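Local coordinates for homoprotocatechuate 2,3-dioxygenase (Brevibacterium fuscum, PDB 4Z6M), which uses a ferrous ion and molecular oxygen to open the aromatic ring of homoprotocatechuate, an extradiol cleavage, at residues I225-I228 with C229-G233; S31-Y35 with V36-G40; A92-E96 with L97-T101. The protein carries 1 engineered substitution. All blocks are in the same frame, centred on the assembly; numbering follows the deposited sequence. Where two conformers were deposited one is given.

Interaction 1: I225-I228 with C229-G233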
loop_
_atom_site.group_PDB
_atom_site.type_symbol
_atom_site.label_atom_id
_atom_site.label_comp_id
_atom_site.label_asym_id
_atom_site.label_seq_id
_atom_site.Cartn_x
_atom_site.Cartn_y
_atom_site.Cartn_z
ATOM N N ILE A 225 1.553 -7.111 -6.459
ATOM C CA ILE A 225 0.978 -7.681 -7.697
ATOM C C ILE A 225 0.971 -6.633 -8.806
ATOM O O ILE A 225 1.331 -6.933 -9.953
ATOM C CB ILE A 225 -0.409 -8.270 -7.419
ATOM C CG1 ILE A 225 -0.254 -9.504 -6.503
ATOM C CG2 ILE A 225 -1.127 -8.616 -8.723
ATOM C CD1 ILE A 225 -1.537 -10.124 -6.030
ATOM N N ILE A 226 0.585 -5.404 -8.475
ATOM C CA ILE A 226 0.665 -4.311 -9.436
ATOM C C ILE A 226 2.095 -4.154 -9.997
ATOM O O ILE A 226 2.288 -3.967 -11.204
ATOM C CB ILE A 226 0.192 -2.979 -8.816
ATOM C CG1 ILE A 226 -1.252 -3.102 -8.309
ATOM C CG2 ILE A 226 0.306 -1.851 -9.826
ATOM C CD1 ILE A 226 -2.206 -3.696 -9.319
ATOM N N GLN A 227 3.100 -4.257 -9.134
ATOM C CA GLN A 227 4.484 -4.147 -9.587
ATOM C C GLN A 227 4.856 -5.219 -10.600
ATOM O O GLN A 227 5.651 -4.962 -11.508
ATOM C CB GLN A 227 5.455 -4.156 -8.419
ATOM C CG GLN A 227 6.890 -4.476 -8.761
ATOM C CD GLN A 227 7.592 -3.482 -9.689
ATOM O OE1 GLN A 227 7.155 -2.350 -9.907
ATOM N NE2 GLN A 227 8.753 -3.888 -10.160
ATOM N N ILE A 228 4.356 -6.433 -10.420
ATOM C CA ILE A 228 4.685 -7.490 -11.379
ATOM C C ILE A 228 4.186 -7.058 -12.759
ATOM O O ILE A 228 4.889 -7.218 -13.769
ATOM C CB ILE A 228 4.108 -8.848 -10.949
ATOM C CG1 ILE A 228 4.762 -9.305 -9.650
ATOM C CG2 ILE A 228 4.286 -9.895 -12.037
ATOM C CD1 ILE A 228 4.102 -10.473 -8.958
ATOM N N CYS A 229 2.960 -6.555 -12.825
ATOM C CA CYS A 229 2.434 -6.024 -14.075
ATOM C C CYS A 229 3.293 -4.913 -14.646
ATOM O O CYS A 229 3.654 -4.926 -15.830
ATOM C CB CYS A 229 1.004 -5.500 -13.863
ATOM S SG CYS A 229 -0.188 -6.717 -13.330
ATOM N N ASP A 230 3.658 -3.968 -13.776
ATOM C CA ASP A 230 4.460 -2.837 -14.208
ATOM C C ASP A 230 5.816 -3.291 -14.768
ATOM O O ASP A 230 6.281 -2.755 -15.784
ATOM C CB ASP A 230 4.671 -1.871 -13.054
ATOM C CG ASP A 230 3.411 -1.117 -12.647
ATOM O OD1 ASP A 230 2.532 -0.876 -13.496
ATOM O OD2 ASP A 230 3.378 -0.678 -11.466
ATOM N N LYS A 231 6.447 -4.247 -14.089
ATOM C CA LYS A 231 7.726 -4.782 -14.505
ATOM C C LYS A 231 7.624 -5.487 -15.866
ATOM O O LYS A 231 8.486 -5.320 -16.730
ATOM C CB LYS A 231 8.301 -5.720 -13.448
ATOM C CG LYS A 231 9.684 -6.237 -13.787
ATOM C CD LYS A 231 10.275 -7.053 -12.648
ATOM C CE LYS A 231 11.708 -7.449 -12.917
ATOM N NZ LYS A 231 12.261 -8.261 -11.814
ATOM N N MET A 232 6.548 -6.245 -16.050
ATOM C CA MET A 232 6.349 -6.943 -17.301
ATOM C C MET A 232 6.107 -5.934 -18.428
ATOM O O MET A 232 6.605 -6.139 -19.553
ATOM C CB MET A 232 5.260 -8.010 -17.187
ATOM C CG MET A 232 5.674 -9.156 -16.264
ATOM S SD MET A 232 4.418 -10.390 -15.977
ATOM C CE MET A 232 4.448 -11.208 -17.577
ATOM N N GLY A 233 5.415 -4.825 -18.146
ATOM C CA GLY A 233 5.336 -3.754 -19.138
ATOM C C GLY A 233 6.717 -3.200 -19.479
ATOM O O GLY A 233 7.064 -2.998 -20.655
HETATM O O HOH W 1 4.993 -0.687 -9.298
#

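Interaction 2: S31-Y35 with V36-G40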
loop_
_atom_site.group_PDB
_atom_site.type_symbol
_atom_site.label_atom_id
_atom_site.label_comp_id
_atom_site.label_asym_id
_atom_site.label_seq_id
_atom_site.Cartn_x
_atom_site.Cartn_y
_atom_site.Cartn_z
ATOM N N SER A 31 13.390 -20.451 -18.821
ATOM C CA SER A 31 12.551 -20.592 -17.631
ATOM C C SER A 31 13.181 -19.933 -16.406
ATOM O O SER A 31 12.502 -19.259 -15.632
ATOM C CB SER A 31 12.232 -22.053 -17.372
ATOM O OG SER A 31 11.522 -22.583 -18.477
ATOM N N ARG A 32 14.497 -20.075 -16.250
ATOM C CA ARG A 32 15.196 -19.389 -15.154
ATOM C C ARG A 32 15.026 -17.882 -15.247
ATOM O O ARG A 32 14.790 -17.208 -14.236
ATOM C CB ARG A 32 16.698 -19.722 -15.177
ATOM C CG ARG A 32 17.392 -19.336 -13.872
ATOM C CD ARG A 32 18.907 -19.528 -13.964
ATOM N NE ARG A 32 19.578 -19.405 -12.676
ATOM C CZ ARG A 32 19.804 -18.254 -12.058
ATOM N NH1 ARG A 32 19.443 -17.104 -12.613
ATOM N NH2 ARG A 32 20.431 -18.254 -10.889
ATOM N N ASN A 33 15.144 -17.332 -16.450
ATOM C CA ASN A 33 14.998 -15.894 -16.609
ATOM C C ASN A 33 13.612 -15.426 -16.134
ATOM O O ASN A 33 13.478 -14.368 -15.516
ATOM C CB ASN A 33 15.261 -15.487 -18.060
ATOM C CG ASN A 33 15.050 -14.007 -18.302
ATOM O OD1 ASN A 33 14.062 -13.615 -18.916
ATOM N ND2 ASN A 33 15.971 -13.181 -17.824
ATOM N N PHE A 34 12.587 -16.218 -16.419
ATOM C CA PHE A 34 11.230 -15.856 -16.009
ATOM C C PHE A 34 11.090 -15.960 -14.486
ATOM O O PHE A 34 10.654 -15.013 -13.822
ATOM C CB PHE A 34 10.224 -16.763 -16.707
ATOM C CG PHE A 34 8.772 -16.442 -16.405
ATOM C CD1 PHE A 34 8.143 -15.383 -17.053
ATOM C CD2 PHE A 34 8.031 -17.205 -15.511
ATOM C CE1 PHE A 34 6.797 -15.096 -16.805
ATOM C CE2 PHE A 34 6.693 -16.917 -15.264
ATOM C CZ PHE A 34 6.086 -15.872 -15.914
ATOM N N TYR A 35 11.408 -17.125 -13.918
ATOM C CA TYR A 35 11.106 -17.345 -12.517
ATOM C C TYR A 35 12.057 -16.649 -11.547
ATOM O O TYR A 35 11.638 -16.268 -10.443
ATOM C CB TYR A 35 11.063 -18.833 -12.197
ATOM C CG TYR A 35 9.850 -19.527 -12.792
ATOM C CD1 TYR A 35 8.612 -19.441 -12.173
ATOM C CD2 TYR A 35 9.932 -20.270 -13.949
ATOM C CE1 TYR A 35 7.492 -20.058 -12.702
ATOM C CE2 TYR A 35 8.819 -20.901 -14.485
ATOM C CZ TYR A 35 7.603 -20.794 -13.858
ATOM O OH TYR A 35 6.473 -21.378 -14.350
ATOM N N VAL A 36 13.316 -16.501 -11.944
ATOM C CA VAL A 36 14.312 -15.859 -11.098
ATOM C C VAL A 36 14.409 -14.384 -11.448
ATOM O O VAL A 36 14.243 -13.532 -10.572
ATOM C CB VAL A 36 15.699 -16.547 -11.187
ATOM C CG1 VAL A 36 16.724 -15.822 -10.320
ATOM C CG2 VAL A 36 15.583 -17.995 -10.747
ATOM N N ASP A 37 14.725 -14.048 -12.688
ATOM C CA ASP A 37 14.988 -12.644 -13.002
ATOM C C ASP A 37 13.724 -11.812 -13.045
ATOM O O ASP A 37 13.705 -10.712 -12.492
ATOM C CB ASP A 37 15.804 -12.481 -14.277
ATOM C CG ASP A 37 17.149 -13.129 -14.157
ATOM O OD1 ASP A 37 17.752 -13.035 -13.068
ATOM O OD2 ASP A 37 17.592 -13.715 -15.133
ATOM N N VAL A 38 12.666 -12.324 -13.673
ATOM C CA VAL A 38 11.420 -11.552 -13.707
ATOM C C VAL A 38 10.692 -11.635 -12.380
ATOM O O VAL A 38 10.405 -10.595 -11.786
ATOM C CB VAL A 38 10.503 -11.942 -14.877
ATOM C CG1 VAL A 38 9.214 -11.132 -14.854
ATOM C CG2 VAL A 38 11.246 -11.785 -16.209
ATOM N N LEU A 39 10.461 -12.843 -11.884
ATOM C CA LEU A 39 9.605 -13.025 -10.705
ATOM C C LEU A 39 10.330 -12.992 -9.366
ATOM O O LEU A 39 9.688 -12.872 -8.334
ATOM C CB LEU A 39 8.764 -14.289 -10.823
ATOM C CG LEU A 39 7.737 -14.274 -11.965
ATOM C CD1 LEU A 39 6.959 -15.579 -11.856
ATOM C CD2 LEU A 39 6.805 -13.069 -11.891
ATOM N N GLY A 40 11.650 -13.157 -9.359
ATOM C CA GLY A 40 12.407 -12.989 -8.127
ATOM C C GLY A 40 12.375 -14.166 -7.160
ATOM O O GLY A 40 12.753 -14.015 -5.988
HETATM O O HOH W 2 18.549 -16.304 -15.174
HETATM O O HOH W 3 19.962 -14.369 -12.057
#

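Interaction 3: A92-E96 with L97-T101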
loop_
_atom_site.group_PDB
_atom_site.type_symbol
_atom_site.label_atom_id
_atom_site.label_comp_id
_atom_site.label_asym_id
_atom_site.label_seq_id
_atom_site.Cartn_x
_atom_site.Cartn_y
_atom_site.Cartn_z
ATOM N N ALA A 92 -1.202 -46.777 1.481
ATOM C CA ALA A 92 -2.312 -47.709 1.723
ATOM C C ALA A 92 -3.629 -47.188 1.149
ATOM O O ALA A 92 -4.422 -47.945 0.601
ATOM C CB ALA A 92 -2.477 -47.980 3.220
ATOM N N TYR A 93 -3.843 -45.889 1.274
ATOM C CA TYR A 93 -5.075 -45.259 0.804
ATOM C C TYR A 93 -5.189 -45.365 -0.718
ATOM O O TYR A 93 -6.210 -45.822 -1.250
ATOM C CB TYR A 93 -5.086 -43.808 1.255
ATOM C CG TYR A 93 -6.390 -43.069 1.080
ATOM C CD1 TYR A 93 -7.336 -43.065 2.095
ATOM C CD2 TYR A 93 -6.634 -42.287 -0.048
ATOM C CE1 TYR A 93 -8.511 -42.344 1.990
ATOM C CE2 TYR A 93 -7.828 -41.587 -0.176
ATOM C CZ TYR A 93 -8.749 -41.603 0.850
ATOM O OH TYR A 93 -9.922 -40.889 0.753
ATOM N N TYR A 94 -4.130 -44.990 -1.423
ATOM C CA TYR A 94 -4.157 -45.025 -2.873
ATOM C C TYR A 94 -4.104 -46.449 -3.441
ATOM O O TYR A 94 -4.680 -46.705 -4.492
ATOM C CB TYR A 94 -3.073 -44.127 -3.470
ATOM C CG TYR A 94 -3.502 -42.661 -3.449
ATOM C CD1 TYR A 94 -4.346 -42.162 -4.434
ATOM C CD2 TYR A 94 -3.140 -41.809 -2.402
ATOM C CE1 TYR A 94 -4.772 -40.847 -4.410
ATOM C CE2 TYR A 94 -3.562 -40.499 -2.373
ATOM C CZ TYR A 94 -4.363 -40.020 -3.375
ATOM O OH TYR A 94 -4.754 -38.707 -3.317
ATOM N N GLN A 95 -3.460 -47.371 -2.727
ATOM C CA GLN A 95 -3.510 -48.776 -3.124
ATOM C C GLN A 95 -4.932 -49.313 -3.002
ATOM O O GLN A 95 -5.399 -50.036 -3.883
ATOM C CB GLN A 95 -2.490 -49.604 -2.345
ATOM C CG GLN A 95 -1.091 -49.335 -2.879
ATOM C CD GLN A 95 0.017 -50.015 -2.091
ATOM O OE1 GLN A 95 -0.160 -50.412 -0.929
ATOM N NE2 GLN A 95 1.182 -50.133 -2.718
ATOM N N GLU A 96 -5.647 -48.913 -1.950
ATOM C CA GLU A 96 -7.043 -49.315 -1.825
ATOM C C GLU A 96 -7.929 -48.738 -2.928
ATOM O O GLU A 96 -8.854 -49.412 -3.392
ATOM C CB GLU A 96 -7.609 -48.995 -0.451
ATOM C CG GLU A 96 -8.996 -49.600 -0.272
ATOM C CD GLU A 96 -9.594 -49.406 1.096
ATOM O OE1 GLU A 96 -8.839 -49.136 2.062
ATOM O OE2 GLU A 96 -10.848 -49.540 1.188
ATOM N N LEU A 97 -7.638 -47.511 -3.366
ATOM C CA LEU A 97 -8.306 -46.926 -4.539
ATOM C C LEU A 97 -7.935 -47.546 -5.887
ATOM O O LEU A 97 -8.519 -47.191 -6.910
ATOM C CB LEU A 97 -8.022 -45.422 -4.618
ATOM C CG LEU A 97 -8.628 -44.548 -3.518
ATOM C CD1 LEU A 97 -8.077 -43.130 -3.591
ATOM C CD2 LEU A 97 -10.150 -44.563 -3.600
ATOM N N GLY A 98 -6.954 -48.439 -5.902
ATOM C CA GLY A 98 -6.528 -49.103 -7.130
ATOM C C GLY A 98 -5.655 -48.247 -8.017
ATOM O O GLY A 98 -5.604 -48.464 -9.243
ATOM N N CYS A 99 -4.964 -47.278 -7.408
ATOM C CA CYS A 99 -4.146 -46.359 -8.167
ATOM C C CYS A 99 -2.721 -46.855 -8.182
ATOM O O CYS A 99 -2.237 -47.485 -7.221
ATOM C CB CYS A 99 -4.178 -44.974 -7.543
ATOM S SG CYS A 99 -5.775 -44.154 -7.659
ATOM N N ARG A 100 -2.038 -46.553 -9.267
ATOM C CA ARG A 100 -0.610 -46.764 -9.309
ATOM C C ARG A 100 0.128 -45.870 -8.315
ATOM O O ARG A 100 -0.165 -44.689 -8.243
ATOM C CB ARG A 100 -0.094 -46.497 -10.690
ATOM C CG ARG A 100 1.380 -46.780 -10.788
ATOM C CD ARG A 100 1.811 -46.482 -12.189
ATOM N NE ARG A 100 3.222 -46.758 -12.407
ATOM C CZ ARG A 100 3.851 -46.419 -13.522
ATOM N NH1 ARG A 100 3.189 -45.786 -14.494
ATOM N NH2 ARG A 100 5.135 -46.712 -13.664
ATOM N N THR A 101 1.076 -46.479 -7.591
ATOM C CA THR A 101 1.873 -45.794 -6.608
ATOM C C THR A 101 3.340 -46.112 -6.844
ATOM O O THR A 101 3.693 -47.177 -7.353
ATOM C CB THR A 101 1.469 -46.178 -5.176
ATOM O OG1 THR A 101 1.739 -47.560 -4.929
ATOM C CG2 THR A 101 -0.016 -45.929 -4.950
#

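Interaction 1: I225-I228 with C229-G233
Ile228 and Met232, one helical turn apart, lie side by side and point the same way, Ile228 CG2 standing 4.0 Å from Met232 SD. With CG anti to the carbonyl carbon (chi1 -67°), the Met232 chain runs back beside its own N and puts CG 3.3 Å from Ile228 O, the oxygen that also accepts the 3.0 Å bond from Met232 N. Cys229 SG, likewise anti to its carbonyl carbon, lies 3.7 Å from Ile225 O. This apolar flank is buried and closely packed, Ile228 on Ile268, Cys229 on Leu256 and Met232 on Ile258. Within the helix the polar flank is looser: Gln227 and Asp230 cross at about a right angle, their amide and carboxylate planes 72° apart, and meet through a water that donates to Gln227 OE1 (2.8 Å) and to Asp230 OD2 (2.7 Å). Other subunits close over both, Arg247 of the second forming a salt bridge with Asp230 and Tyr142 O of the third accepting from Gln227 NE2. The solvent side belongs to the partly exposed Lys231, which extends away toward helix 28-38. Helix 222-234 rests its apolar flank on strands 254-259 and 265-270, with Pro245 of strand 244-247 beside Ile226 and Cys229.

Interaction 2: S31-Y35 with V36-G40
From an ordinary bond of Val36 N to Arg32 O (2.8 Å), helix 28-38 widens into a pi-type turn, where Val38 N reaches back five residues to Asn33 O (2.9 Å) and Leu39 N likewise to Phe34 O, before Gly40 leaves the helix with positive phi. Leu39 CD1 lies against both aromatic residues of the preceding turn, closest to Phe34 CE2 (3.7 Å) and obliquely placed to each ring. Phe34 CD2 in turn stands over the centre of one face of the Tyr35 ring, whose OH is bonded to Asp260. Tyr35 also packs on Leu23, Leu64 and Leu66, laying the helix on strands 15-25 and 64-68. On the outer side, in one of two Asn33 conformers, ND2 of Asn33 donates to the anti lone pair of Asp37 OD2 (3.2 Å), a bent, partial bond. The extended Arg32, its CG trans to the backbone N (chi1 -165°), carries the guanidinium past Val36, which covers one face with CB. Arg32 NH1 remains 4.4 Å from Asp37 OD1; two waters in the guanidinium plane span the gap, each accepting from NH1 and donating to one carboxylate oxygen. Arg32 NE is paired with Glu46 and NH1 reaches Asp37 only through water, so the Asp37 charge is probably balanced in part by solvent.

Interaction 3: A92-E96 with L97-T101
Leu97 takes a chi1 of -67°, CG trans to the carbonyl carbon, and with chi2 extended it brings CD1 back alongside the last helical turn to Tyr93 CE2 (3.8 Å) and Tyr94 CD1 (3.9 Å). It meets both rings obliquely, crossing Tyr93 at a slant but lying alongside Tyr94. Tyr93 CD2 sits over one face of the Tyr94 ring, offset toward its rim, and Cys99 SG approaches that ring in its plane, 4.1 Å from Tyr94 CD1, a sulfur-aromatic contact at the edge. Helix 84-96 ends here in a Schellman motif: Gly98 has positive phi (78°), Cys99 N donates to Tyr94 O (3.0 Å), and Gly98 N bonds to Gln95 O from well above the carbonyl plane. Leu97 N still keeps the helical bond to Tyr93 O (3.1 Å). Beyond the turn Thr101 begins strand 101-104 and packs CG2 against Tyr94 CB at 3.8 Å. Its OG1 receives a weak, bent bond from Gln95 NE2 (3.4 Å), the two side chains crossing at about a right angle. Pro8 packs on Tyr93 and Leu97, and Val118 of strand 115-119 on Tyr94 and Thr101, while Tyr94 OH is hydrogen-bonded to Tyr169 OH.

Overall arrangement
Interactions 1 and 2 meet although they belong to two different glyoxalase-type regions of the chain: their centres are 13 Å apart, and Lys231 NZ lies 2.9 Å from Asp37 O and 3.0 Å from Val38 O, probable hydrogen bonds to two neighbouring backbone carbonyls. Ile228 CG2 adds a packing contact with Leu39 CD2 at 4.1 Å. Interaction 3 shares its glyoxalase-type region with interaction 2, yet its centre is about 37 Å away, and about 43 Å from that of interaction 1, on the other side of the chain's centre. The side chain of Ile225 in interaction 1 is about 11 Å from the bound iron(II) ion, which is held by His155, His214 and Glu267.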